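Local coordinates for protein laminin subunit ALPHA-1 (Mus musculus, PDB 2JD4) that forms the alpha1 chain of laminin-111, a basement membrane protein, and through its LG4-5 domain pair probably helps to attach laminin to the cell surface, at residues 238-241 with 247-250; 261-266 with 290-295. The protein carries 4 engineered substitutions. All coordinates share one frame; numbering follows the deposited sequence.

Contact 1 (238-241 with 247-250) is a wholly buried hairpin within one sheet of the second laminin G domain, held by paired backbone amides and aliphatic side chains. Contact 2 (261-266 with 290-295) spans the gap between sheets; its touching residues are also buried, but the turns beside them are exposed, and it brings a lysine against a valine and an asparagine, with a weak hydrogen bond and a water between the segments. The centres of contact 1 and contact 2 lie about 11 Å apart. Strand 247-253 of contact 1 is the sheet neighbour of strand 256-262 of contact 2: Ala247 O probably accepts a hydrogen bond from Asn262 N, and Leu250 packs on Ala290. Neighbouring strands and facing sheets of one sandwich are thus held by different chemistry.

Contact 1. Residues 238-241 with 247-250; sequences LGIS and AIGL
Ile240 and Ile248 run alongside each other from neighbouring strands, in an antiparallel ladder that shows how backbone and side chains share the work of pairing. From the CB of Ile248, CG1 takes the crowded position between backbone N and carbonyl carbon (chi1 68°), which brings it 4.0 Å from Ile240 CB. Beyond it, CD1 of Ile248 comes to 4.1 Å from Ile240 CD1. The other branch, CG2 of Ile248, turns to the next strand and packs on Val261. The Ile248 side chain also meets Leu222 and Ile224 of strand 222-230, which places it in the core between the sheets. In the backbone the two isoleucines form a hydrogen-bonded pair, with Ile248 N to Ile240 O at 3.0 Å and Ile240 N to Ile248 O at 3.1 Å. Leu238 and Leu250 repeat the pattern, the bond from Leu250 N to Leu238 O being 2.8 Å long. Between these pairs Gly239 faces Gly249, and Gly249 CA lies 3.4 Å from Leu238 O in a CA-H...O contact. On the face of the sheet away from the isoleucines, Ser241 CB and Ala247 CB are pressed to 3.4 Å, while Ser241 OG bonds Asn336 N. The whole is a beta hairpin of the laminin G beta sandwich; its connecting loop carries the magnesium ligand Asp246.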
loop_
_atom_site.group_PDB
_atom_site.type_symbol
_atom_site.label_atom_id
_atom_site.label_comp_id
_atom_site.label_asym_id
_atom_site.label_seq_id
_atom_site.Cartn_x
_atom_site.Cartn_y
_atom_site.Cartn_z
ATOM N N LEU A 238 -13.269 -10.147 3.489
ATOM C CA LEU A 238 -12.330 -10.560 4.519
ATOM C C LEU A 238 -12.773 -11.797 5.296
ATOM O O LEU A 238 -13.968 -12.020 5.508
ATOM C CB LEU A 238 -12.089 -9.386 5.480
ATOM C CG LEU A 238 -11.083 -9.495 6.631
ATOM C CD1 LEU A 238 -10.511 -8.110 6.930
ATOM C CD2 LEU A 238 -11.752 -10.104 7.868
ATOM N N GLY A 239 -11.789 -12.600 5.703
ATOM C CA GLY A 239 -12.055 -13.801 6.470
ATOM C C GLY A 239 -10.890 -14.207 7.360
ATOM O O GLY A 239 -9.722 -14.147 6.958
ATOM N N ILE A 240 -11.207 -14.596 8.592
ATOM C CA ILE A 240 -10.202 -15.062 9.548
ATOM C C ILE A 240 -10.823 -16.317 10.148
ATOM O O ILE A 240 -11.828 -16.234 10.859
ATOM C CB ILE A 240 -9.953 -14.030 10.670
ATOM C CG1 ILE A 240 -9.564 -12.678 10.059
ATOM C CG2 ILE A 240 -8.832 -14.521 11.585
ATOM C CD1 ILE A 240 -9.383 -11.575 11.088
ATOM N N SER A 241 -10.232 -17.475 9.872
ATOM C CA SER A 241 -10.813 -18.723 10.356
ATOM C C SER A 241 -9.844 -19.775 10.880
ATOM O O SER A 241 -8.723 -19.912 10.389
ATOM C CB SER A 241 -11.647 -19.345 9.234
ATOM O OG SER A 241 -12.191 -20.598 9.619
ATOM N N ALA A 247 -14.649 -18.613 13.767
ATOM C CA ALA A 247 -14.280 -17.791 12.611
ATOM C C ALA A 247 -15.201 -16.592 12.381
ATOM O O ALA A 247 -16.306 -16.530 12.923
ATOM C CB ALA A 247 -14.257 -18.658 11.355
ATOM N N ILE A 248 -14.726 -15.634 11.583
ATOM C CA ILE A 248 -15.511 -14.452 11.223
ATOM C C ILE A 248 -15.326 -14.192 9.727
ATOM O O ILE A 248 -14.292 -14.542 9.159
ATOM C CB ILE A 248 -15.079 -13.183 12.001
ATOM C CG1 ILE A 248 -13.682 -12.736 11.566
ATOM C CG2 ILE A 248 -15.098 -13.461 13.500
ATOM C CD1 ILE A 248 -13.301 -11.366 12.102
ATOM N N GLY A 249 -16.326 -13.588 9.093
ATOM C CA GLY A 249 -16.235 -13.307 7.668
ATOM C C GLY A 249 -17.049 -12.104 7.228
ATOM O O GLY A 249 -18.072 -11.784 7.831
ATOM N N LEU A 250 -16.581 -11.436 6.173
ATOM C CA LEU A 250 -17.246 -10.265 5.606
ATOM C C LEU A 250 -17.264 -10.502 4.093
ATOM O O LEU A 250 -16.216 -10.736 3.488
ATOM C CB LEU A 250 -16.445 -9.003 5.931
ATOM C CG LEU A 250 -17.165 -7.655 5.976
ATOM C CD1 LEU A 250 -18.180 -7.656 7.111
ATOM C CD2 LEU A 250 -16.145 -6.536 6.192
#

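Contact 2. Residues 261-266 with 290-295; sequences VNNGAG and AHKSKH
Asn263 and the end of Lys292 meet head-on from the two sheets of the laminin G beta sandwich, just where strand 256-262 turns back toward strand 267-272 through an Asx turn at Asn262. It is a worked example of how a long basic side chain can bridge two sheets. The Lys292 chain runs extended from CB, CG being anti to the backbone N (chi1 177°), and bends only at its last torsion (chi4 -62°). Its stem passes at a slant over Val261, CE lying 3.9 Å from Val261 CG1, and the same CE stands 3.3 Å from Asn263 OD1. From NZ a weak hydrogen bond of 3.3 Å reaches Asn263 OD1, a minor partner. The main partner of NZ is Thr316 O; Leu220 O, Arg219 O and a water 2.6 Å from Lys292 NZ share its remaining protons. That water is also hydrogen-bonded to Ser293 O at 2.7 Å and weakly to Asn263 ND2, so it joins both segments. A leucine in place of Lys292 would probably leave these three carbonyls and the water without their shared cationic donor and take from Asn263 OD1 its weak bond. Ala318, packed on both Lys292 and Asn263, lies next to the magnesium ligand Asp319; the ion is about 6 Å from the Asn263 side chain. Further out, Asn262 helps to hold the turn: its OD1 accepts from Gly264 N at 2.7 Å, in the carbonyl plane, and weakly from Gly266 N at 3.4 Å.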
loop_
_atom_site.group_PDB
_atom_site.type_symbol
_atom_site.label_atom_id
_atom_site.label_comp_id
_atom_site.label_asym_id
_atom_site.label_seq_id
_atom_site.Cartn_x
_atom_site.Cartn_y
_atom_site.Cartn_z
ATOM N N VAL A 261 -20.267 -14.488 12.084
ATOM C CA VAL A 261 -19.417 -14.705 13.240
ATOM C C VAL A 261 -19.797 -16.032 13.889
ATOM O O VAL A 261 -20.978 -16.369 13.970
ATOM C CB VAL A 261 -19.587 -13.569 14.273
ATOM C CG1 VAL A 261 -18.943 -13.953 15.594
ATOM C CG2 VAL A 261 -18.955 -12.289 13.739
ATOM N N ASN A 262 -18.798 -16.793 14.326
ATOM C CA ASN A 262 -19.058 -18.068 14.991
ATOM C C ASN A 262 -18.116 -18.219 16.175
ATOM O O ASN A 262 -16.903 -18.356 16.003
ATOM C CB ASN A 262 -18.864 -19.247 14.035
ATOM C CG ASN A 262 -19.410 -20.545 14.604
ATOM O OD1 ASN A 262 -19.166 -20.870 15.765
ATOM N ND2 ASN A 262 -20.150 -21.294 13.788
ATOM N N ASN A 263 -18.685 -18.193 17.376
ATOM C CA ASN A 263 -17.914 -18.313 18.607
ATOM C C ASN A 263 -17.888 -19.747 19.132
ATOM O O ASN A 263 -17.567 -19.991 20.297
ATOM C CB ASN A 263 -18.497 -17.375 19.665
ATOM C CG ASN A 263 -18.519 -15.927 19.206
ATOM O OD1 ASN A 263 -17.493 -15.379 18.807
ATOM N ND2 ASN A 263 -19.690 -15.300 19.261
ATOM N N GLY A 264 -18.226 -20.695 18.260
ATOM C CA GLY A 264 -18.221 -22.093 18.650
ATOM C C GLY A 264 -19.591 -22.673 18.958
ATOM O O GLY A 264 -19.697 -23.842 19.329
ATOM N N ALA A 265 -20.636 -21.867 18.798
ATOM C CA ALA A 265 -21.999 -22.318 19.072
ATOM C C ALA A 265 -22.907 -22.164 17.863
ATOM O O ALA A 265 -24.122 -22.313 17.974
ATOM C CB ALA A 265 -22.577 -21.544 20.245
ATOM N N GLY A 266 -22.320 -21.860 16.709
ATOM C CA GLY A 266 -23.114 -21.691 15.505
ATOM C C GLY A 266 -22.931 -20.328 14.867
ATOM O O GLY A 266 -22.557 -19.366 15.532
ATOM N N ALA A 290 -17.811 -3.022 10.877
ATOM C CA ALA A 290 -18.301 -4.287 11.412
ATOM C C ALA A 290 -17.686 -4.444 12.794
ATOM O O ALA A 290 -16.479 -4.649 12.923
ATOM C CB ALA A 290 -17.882 -5.439 10.506
ATOM N N HIS A 291 -18.516 -4.339 13.827
ATOM C CA HIS A 291 -18.023 -4.435 15.196
ATOM C C HIS A 291 -18.469 -5.700 15.919
ATOM O O HIS A 291 -19.655 -6.022 15.956
ATOM C CB HIS A 291 -18.477 -3.208 15.996
ATOM C CG HIS A 291 -17.801 -3.063 17.325
ATOM N ND1 HIS A 291 -18.198 -2.133 18.263
ATOM C CD2 HIS A 291 -16.735 -3.705 17.862
ATOM C CE1 HIS A 291 -17.406 -2.209 19.318
ATOM N NE2 HIS A 291 -16.511 -3.154 19.100
ATOM N N LYS A 292 -17.505 -6.417 16.485
ATOM C CA LYS A 292 -17.799 -7.627 17.239
ATOM C C LYS A 292 -17.477 -7.365 18.705
ATOM O O LYS A 292 -16.353 -6.985 19.039
ATOM C CB LYS A 292 -16.945 -8.800 16.757
ATOM C CG LYS A 292 -17.160 -10.082 17.563
ATOM C CD LYS A 292 -16.025 -11.068 17.361
ATOM C CE LYS A 292 -16.324 -12.411 18.016
ATOM N NZ LYS A 292 -16.489 -12.309 19.492
ATOM N N SER A 293 -18.470 -7.562 19.568
ATOM C CA SER A 293 -18.293 -7.375 21.006
ATOM C C SER A 293 -18.857 -8.608 21.713
ATOM O O SER A 293 -19.429 -9.482 21.065
ATOM C CB SER A 293 -19.023 -6.115 21.474
ATOM O OG SER A 293 -20.418 -6.225 21.255
ATOM N N LYS A 294 -18.694 -8.674 23.034
ATOM C CA LYS A 294 -19.174 -9.802 23.838
ATOM C C LYS A 294 -20.324 -10.584 23.204
ATOM O O LYS A 294 -20.100 -11.586 22.526
ATOM C CB LYS A 294 -19.597 -9.312 25.227
ATOM C CG LYS A 294 -18.473 -8.681 26.034
ATOM C CD LYS A 294 -18.973 -8.177 27.383
ATOM C CE LYS A 294 -17.853 -7.522 28.184
ATOM N NZ LYS A 294 -18.328 -6.978 29.492
ATOM N N HIS A 295 -21.554 -10.134 23.426
ATOM C CA HIS A 295 -22.718 -10.811 22.863
ATOM C C HIS A 295 -23.388 -9.901 21.845
ATOM O O HIS A 295 -24.614 -9.794 21.809
ATOM C CB HIS A 295 -23.717 -11.172 23.974
ATOM C CG HIS A 295 -24.873 -12.014 23.511
ATOM N ND1 HIS A 295 -25.938 -12.330 24.328
ATOM C CD2 HIS A 295 -25.124 -12.611 22.320
ATOM C CE1 HIS A 295 -26.795 -13.083 23.661
ATOM N NE2 HIS A 295 -26.325 -13.269 22.441
HETATM O O HOH W 1 -19.036 -11.979 20.011
#